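Local coordinates for protein LysR family transcriptional regulator (Vibrio vulnificus, PDB 5B7H) that probably acts as a peroxide-sensing, DNA-binding transcription factor of the LysR family, represented here by its regulatory domain, at residues T25-D33 / I165-G173. The protein carries 1 engineered substitution. Numbering follows the deposited sequence. Where two conformers were deposited one is given.
Sequences TIAPFLLCD and IPQMAIDHG. With SO4 (sulfate ion), chain C.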
ATOM      1  N   THR A  25      -5.009  -2.338  -5.295  1.00  7.46           N
ATOM      2  CA  THR A  25      -4.853  -1.208  -6.234  1.00  6.38           C
ATOM      3  C   THR A  25      -6.074  -0.301  -6.266  1.00  7.05           C
ATOM      4  O   THR A  25      -6.154   0.589  -7.136  1.00  8.66           O
ATOM      5  CB  THR A  25      -4.508  -1.694  -7.650  1.00  8.94           C
ATOM      6  OG1 THR A  25      -5.561  -2.510  -8.189  1.00  9.13           O
ATOM      7  CG2 THR A  25      -3.186  -2.477  -7.631  1.00  8.33           C
ATOM      8  N   ILE A  26      -7.052  -0.513  -5.375  1.00  7.32           N
ATOM      9  CA  ILE A  26      -8.161   0.413  -5.189  1.00  6.47           C
ATOM     10  C   ILE A  26      -8.153   0.986  -3.780  1.00  8.44           C
ATOM     11  O   ILE A  26      -8.310   2.199  -3.598  1.00  8.03           O
ATOM     12  CB  ILE A  26      -9.528  -0.261  -5.484  1.00  6.45           C
ATOM     13  CG1 ILE A  26      -9.612  -0.735  -6.943  1.00  7.51           C
ATOM     14  CG2 ILE A  26     -10.663   0.718  -5.144  1.00  7.26           C
ATOM     15  CD1 ILE A  26     -10.918  -1.507  -7.212  1.00  9.19           C
ATOM     16  N   ALA A  27      -7.932   0.130  -2.775  1.00  9.32           N
ATOM     17  CA  ALA A  27      -8.155   0.507  -1.372  1.00  7.76           C
ATOM     18  C   ALA A  27      -7.445   1.784  -0.930  1.00  7.96           C
ATOM     19  O   ALA A  27      -8.107   2.624  -0.290  1.00 10.43           O
ATOM     20  CB  ALA A  27      -7.793  -0.661  -0.448  1.00 10.20           C
ATOM     21  N   PRO A  28      -6.158   1.998  -1.233  1.00  8.62           N
ATOM     22  CA  PRO A  28      -5.474   3.199  -0.715  1.00  8.90           C
ATOM     23  C   PRO A  28      -6.030   4.477  -1.303  1.00 12.36           C
ATOM     24  O   PRO A  28      -5.708   5.540  -0.780  1.00 14.37           O
ATOM     25  CB  PRO A  28      -4.022   3.018  -1.163  1.00  9.42           C
ATOM     26  CG  PRO A  28      -3.886   1.576  -1.521  1.00 16.85           C
ATOM     27  CD  PRO A  28      -5.253   1.150  -2.031  1.00 10.44           C
ATOM     28  N   PHE A  29      -6.752   4.409  -2.428  1.00  8.81           N
ATOM     29  CA  PHE A  29      -7.138   5.609  -3.165  1.00  8.69           C
ATOM     30  C   PHE A  29      -8.620   5.877  -2.923  1.00 10.30           C
ATOM     31  O   PHE A  29      -8.976   6.773  -2.146  1.00 13.91           O
ATOM     32  CB  PHE A  29      -6.777   5.379  -4.635  1.00  9.75           C
ATOM     33  CG  PHE A  29      -5.382   4.745  -4.818  1.00 10.45           C
ATOM     34  CD1 PHE A  29      -4.230   5.404  -4.353  1.00  9.70           C
ATOM     35  CD2 PHE A  29      -5.255   3.495  -5.390  1.00 11.49           C
ATOM     36  CE1 PHE A  29      -2.965   4.834  -4.500  1.00 10.56           C
ATOM     37  CE2 PHE A  29      -4.006   2.913  -5.540  1.00 13.37           C
ATOM     38  CZ  PHE A  29      -2.851   3.581  -5.084  1.00 13.99           C
ATOM     39  N   LEU A  30      -9.497   5.041  -3.468  0.64  9.84           N
ATOM     40  CA  LEU A  30     -10.926   5.315  -3.436  0.64  9.53           C
ATOM     41  C   LEU A  30     -11.499   5.323  -2.029  0.64 10.37           C
ATOM     42  O   LEU A  30     -12.448   6.075  -1.750  0.64  9.87           O
ATOM     43  CB  LEU A  30     -11.631   4.249  -4.279  0.64 11.29           C
ATOM     44  CG  LEU A  30     -13.145   4.196  -4.284  0.64 11.23           C
ATOM     45  CD1 LEU A  30     -13.715   5.448  -4.951  0.64 18.54           C
ATOM     46  CD2 LEU A  30     -13.612   2.922  -5.057  0.64 14.57           C
ATOM     47  N   LEU A  31     -10.988   4.469  -1.120  1.00  8.27           N
ATOM     48  CA  LEU A  31     -11.629   4.387   0.195  1.00  9.02           C
ATOM     49  C   LEU A  31     -11.423   5.629   1.036  1.00  9.37           C
ATOM     50  O   LEU A  31     -12.273   5.918   1.885  1.00  9.90           O
ATOM     51  CB  LEU A  31     -11.156   3.142   0.958  1.00  8.10           C
ATOM     52  CG  LEU A  31     -11.544   1.822   0.281  1.00 11.60           C
ATOM     53  CD1 LEU A  31     -11.017   0.674   1.193  1.00  8.84           C
ATOM     54  CD2 LEU A  31     -13.057   1.686   0.071  1.00 13.55           C
ATOM     55  N   CYS A  32     -10.357   6.388   0.793  1.00  8.64           N
ATOM     56  CA  CYS A  32     -10.187   7.644   1.504  1.00 12.22           C
ATOM     57  C   CYS A  32     -11.370   8.550   1.197  1.00 11.32           C
ATOM     58  O   CYS A  32     -11.975   9.149   2.103  1.00 11.84           O
ATOM     59  CB  CYS A  32      -8.900   8.337   1.025  1.00 12.02           C
ATOM     60  SG  CYS A  32      -7.354   7.502   1.468  1.00 15.30           S
ATOM     61  N   ASP A  33     -11.725   8.630  -0.100  1.00  9.96           N
ATOM     62  CA  ASP A  33     -12.823   9.502  -0.529  1.00 12.36           C
ATOM     63  C   ASP A  33     -14.153   8.971  -0.007  1.00 10.43           C
ATOM     64  O   ASP A  33     -15.017   9.748   0.437  1.00 10.66           O
ATOM     65  CB  ASP A  33     -12.895   9.541  -2.070  1.00 12.75           C
ATOM     66  CG  ASP A  33     -11.628  10.081  -2.741  1.00 20.38           C
ATOM     67  OD1 ASP A  33     -11.302   9.537  -3.838  1.00 26.88           O
ATOM     68  OD2 ASP A  33     -11.003  11.030  -2.203  1.00 20.79           O
ATOM     69  N   ILE A 165      -0.748   2.284 -14.846  0.56 11.04           N
ATOM     70  CA  ILE A 165      -1.203   2.803 -13.547  0.56 12.33           C
ATOM     71  C   ILE A 165      -2.663   3.235 -13.640  0.56 10.61           C
ATOM     72  O   ILE A 165      -3.034   3.922 -14.601  0.56 11.28           O
ATOM     73  CB  ILE A 165      -0.365   4.028 -13.111  0.56 10.45           C
ATOM     74  CG1 ILE A 165       1.107   3.626 -12.963  0.56 14.70           C
ATOM     75  CG2 ILE A 165      -0.833   4.537 -11.753  0.56 11.58           C
ATOM     76  CD1 ILE A 165       1.281   2.458 -11.979  0.56 14.77           C
ATOM     77  N   PRO A 166      -3.504   2.922 -12.662  1.00  8.92           N
ATOM     78  CA  PRO A 166      -4.879   3.421 -12.703  1.00 11.26           C
ATOM     79  C   PRO A 166      -4.953   4.897 -12.329  1.00  9.71           C
ATOM     80  O   PRO A 166      -4.199   5.409 -11.486  1.00 10.25           O
ATOM     81  CB  PRO A 166      -5.585   2.549 -11.646  1.00 12.29           C
ATOM     82  CG  PRO A 166      -4.524   2.188 -10.663  1.00 12.96           C
ATOM     83  CD  PRO A 166      -3.211   2.109 -11.464  1.00  8.64           C
ATOM     84  N   GLN A 167      -5.907   5.561 -12.976  1.00 10.52           N
ATOM     85  CA  GLN A 167      -6.121   6.980 -12.782  1.00 10.56           C
ATOM     86  C   GLN A 167      -6.357   7.319 -11.333  1.00  9.70           C
ATOM     87  O   GLN A 167      -5.849   8.342 -10.851  1.00  9.95           O
ATOM     88  CB  GLN A 167      -7.274   7.485 -13.641  1.00 10.57           C
ATOM     89  CG  GLN A 167      -7.341   9.031 -13.638  1.00 11.84           C
ATOM     90  CD  GLN A 167      -6.117   9.669 -14.277  1.00 17.42           C
ATOM     91  OE1 GLN A 167      -5.678   9.232 -15.346  1.00 22.02           O
ATOM     92  NE2 GLN A 167      -5.585  10.710 -13.649  1.00 20.86           N
ATOM     93  N   MET A 168      -7.084   6.457 -10.590  1.00 10.25           N
ATOM     94  CA  MET A 168      -7.337   6.851  -9.209  1.00 10.08           C
ATOM     95  C   MET A 168      -6.054   6.958  -8.391  1.00 10.12           C
ATOM     96  O   MET A 168      -5.993   7.724  -7.420  1.00  9.53           O
ATOM     97  CB  MET A 168      -8.365   5.935  -8.535  1.00  8.60           C
ATOM     98  CG  MET A 168      -7.908   4.482  -8.459  1.00 11.09           C
ATOM     99  SD  MET A 168      -9.026   3.452  -7.426  1.00 11.91           S
ATOM    100  CE  MET A 168     -10.530   3.502  -8.424  1.00 10.40           C
ATOM    101  N   ALA A 169      -5.023   6.186  -8.744  1.00  8.20           N
ATOM    102  CA  ALA A 169      -3.749   6.323  -8.030  1.00  8.28           C
ATOM    103  C   ALA A 169      -3.092   7.662  -8.333  1.00  9.24           C
ATOM    104  O   ALA A 169      -2.541   8.317  -7.414  1.00 10.42           O
ATOM    105  CB  ALA A 169      -2.828   5.148  -8.381  1.00  9.86           C
ATOM    106  N   ILE A 170      -3.112   8.065  -9.609  1.00  8.56           N
ATOM    107  CA  ILE A 170      -2.564   9.363  -9.984  1.00 10.51           C
ATOM    108  C   ILE A 170      -3.301  10.475  -9.263  1.00 10.66           C
ATOM    109  O   ILE A 170      -2.675  11.415  -8.721  1.00 10.61           O
ATOM    110  CB  ILE A 170      -2.654   9.547 -11.505  1.00 10.52           C
ATOM    111  CG1 ILE A 170      -1.846   8.452 -12.194  1.00 14.54           C
ATOM    112  CG2 ILE A 170      -2.108  10.906 -11.865  1.00 11.91           C
ATOM    113  CD1 ILE A 170      -2.020   8.483 -13.716  1.00 18.24           C
ATOM    114  N   ASP A 171      -4.638  10.376  -9.229  1.00 10.64           N
ATOM    115  CA  ASP A 171      -5.438  11.444  -8.614  1.00 11.89           C
ATOM    116  C   ASP A 171      -5.213  11.552  -7.107  1.00 14.56           C
ATOM    117  O   ASP A 171      -5.483  12.617  -6.531  1.00 16.57           O
ATOM    118  CB  ASP A 171      -6.904  11.148  -8.874  1.00 12.42           C
ATOM    119  CG  ASP A 171      -7.287  11.332 -10.352  1.00 21.61           C
ATOM    120  OD1 ASP A 171      -8.409  10.920 -10.745  1.00 21.60           O
ATOM    121  OD2 ASP A 171      -6.485  11.884 -11.145  1.00 19.00           O
ATOM    122  N   HIS A 172      -4.656  10.517  -6.490  1.00 11.36           N
ATOM    123  CA  HIS A 172      -4.353  10.437  -5.064  1.00 10.87           C
ATOM    124  C   HIS A 172      -2.879  10.617  -4.751  1.00 12.67           C
ATOM    125  O   HIS A 172      -2.435  10.321  -3.626  1.00 17.14           O
ATOM    126  CB  HIS A 172      -4.936   9.142  -4.490  1.00 11.96           C
ATOM    127  CG  HIS A 172      -6.379   9.285  -4.127  1.00 14.25           C
ATOM    128  ND1 HIS A 172      -6.787   9.776  -2.902  1.00 15.03           N
ATOM    129  CD2 HIS A 172      -7.510   9.068  -4.847  1.00 14.17           C
ATOM    130  CE1 HIS A 172      -8.109   9.857  -2.885  1.00 16.59           C
ATOM    131  NE2 HIS A 172      -8.573   9.422  -4.043  1.00 14.48           N
ATOM    132  N   GLY A 173      -2.121  11.113  -5.705  1.00 10.33           N
ATOM    133  CA  GLY A 173      -0.760  11.546  -5.451  1.00 10.08           C
ATOM    134  C   GLY A 173       0.323  10.481  -5.499  1.00 10.16           C
ATOM    135  O   GLY A 173       1.424  10.730  -4.996  1.00 11.41           O
TER
HETATM  136  S   SO4 C 401      -4.710  -5.899  -7.326  1.00 16.69           S
HETATM  137  O1  SO4 C 401      -5.736  -7.001  -7.570  1.00 23.82           O
HETATM  138  O2  SO4 C 401      -4.059  -5.651  -8.637  1.00 14.54           O
HETATM  139  O3  SO4 C 401      -5.422  -4.757  -6.783  1.00 12.97           O
HETATM  140  O4  SO4 C 401      -3.747  -6.378  -6.357  1.00 21.18           O
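In this LysR-type regulatory domain the first turns of helix 27-41 meet the short helix 167-171, and F29 reaches across to A169 while H172 comes back to D33. The axes of 27-33 and 167-171 approach to 8.8 Å at 67°, a steep crossing. The F29 ring lies flat on the short helix: A169 CA stands 3.8 Å from the ring centroid and 9° off its normal, a CH-pi contact, and P28 CB covers the opposite face, so the ring is held from both sides. M168 supplies the second apolar element. Its CG sits between backbone N and carbonyl carbon, and a bend at chi3 brings SD within 3.9 Å of I26 CG2, with F29 CB and L30 CB slightly farther off. At the other end H172 NE2 donates to D33 OD1 at 2.7 Å, with an N-H...O angle of 149°. D33 OD1 lies in the imidazole plane and receives the bond on the syn side of the carboxylate, tilted from that group's plane. F29 O lies over one face of that imidazole without a hydrogen bond. At the start of 25-33, T25 N and OG1 both donate to O3 of a sulfate, probably from the crystallisation liquor, which H123 ND1 and the backbone N of the engineered S124 and of L125 also bind; P28 packs on H150 of the second subunit. G173, at positive phi, is the C-prime residue of a Schellman motif ending the short helix. Here the two helices pack with the H172-D33 bond beside them, consistent with the junction between the two subdomains of the periplasmic-binding-protein-like fold of LysR regulators.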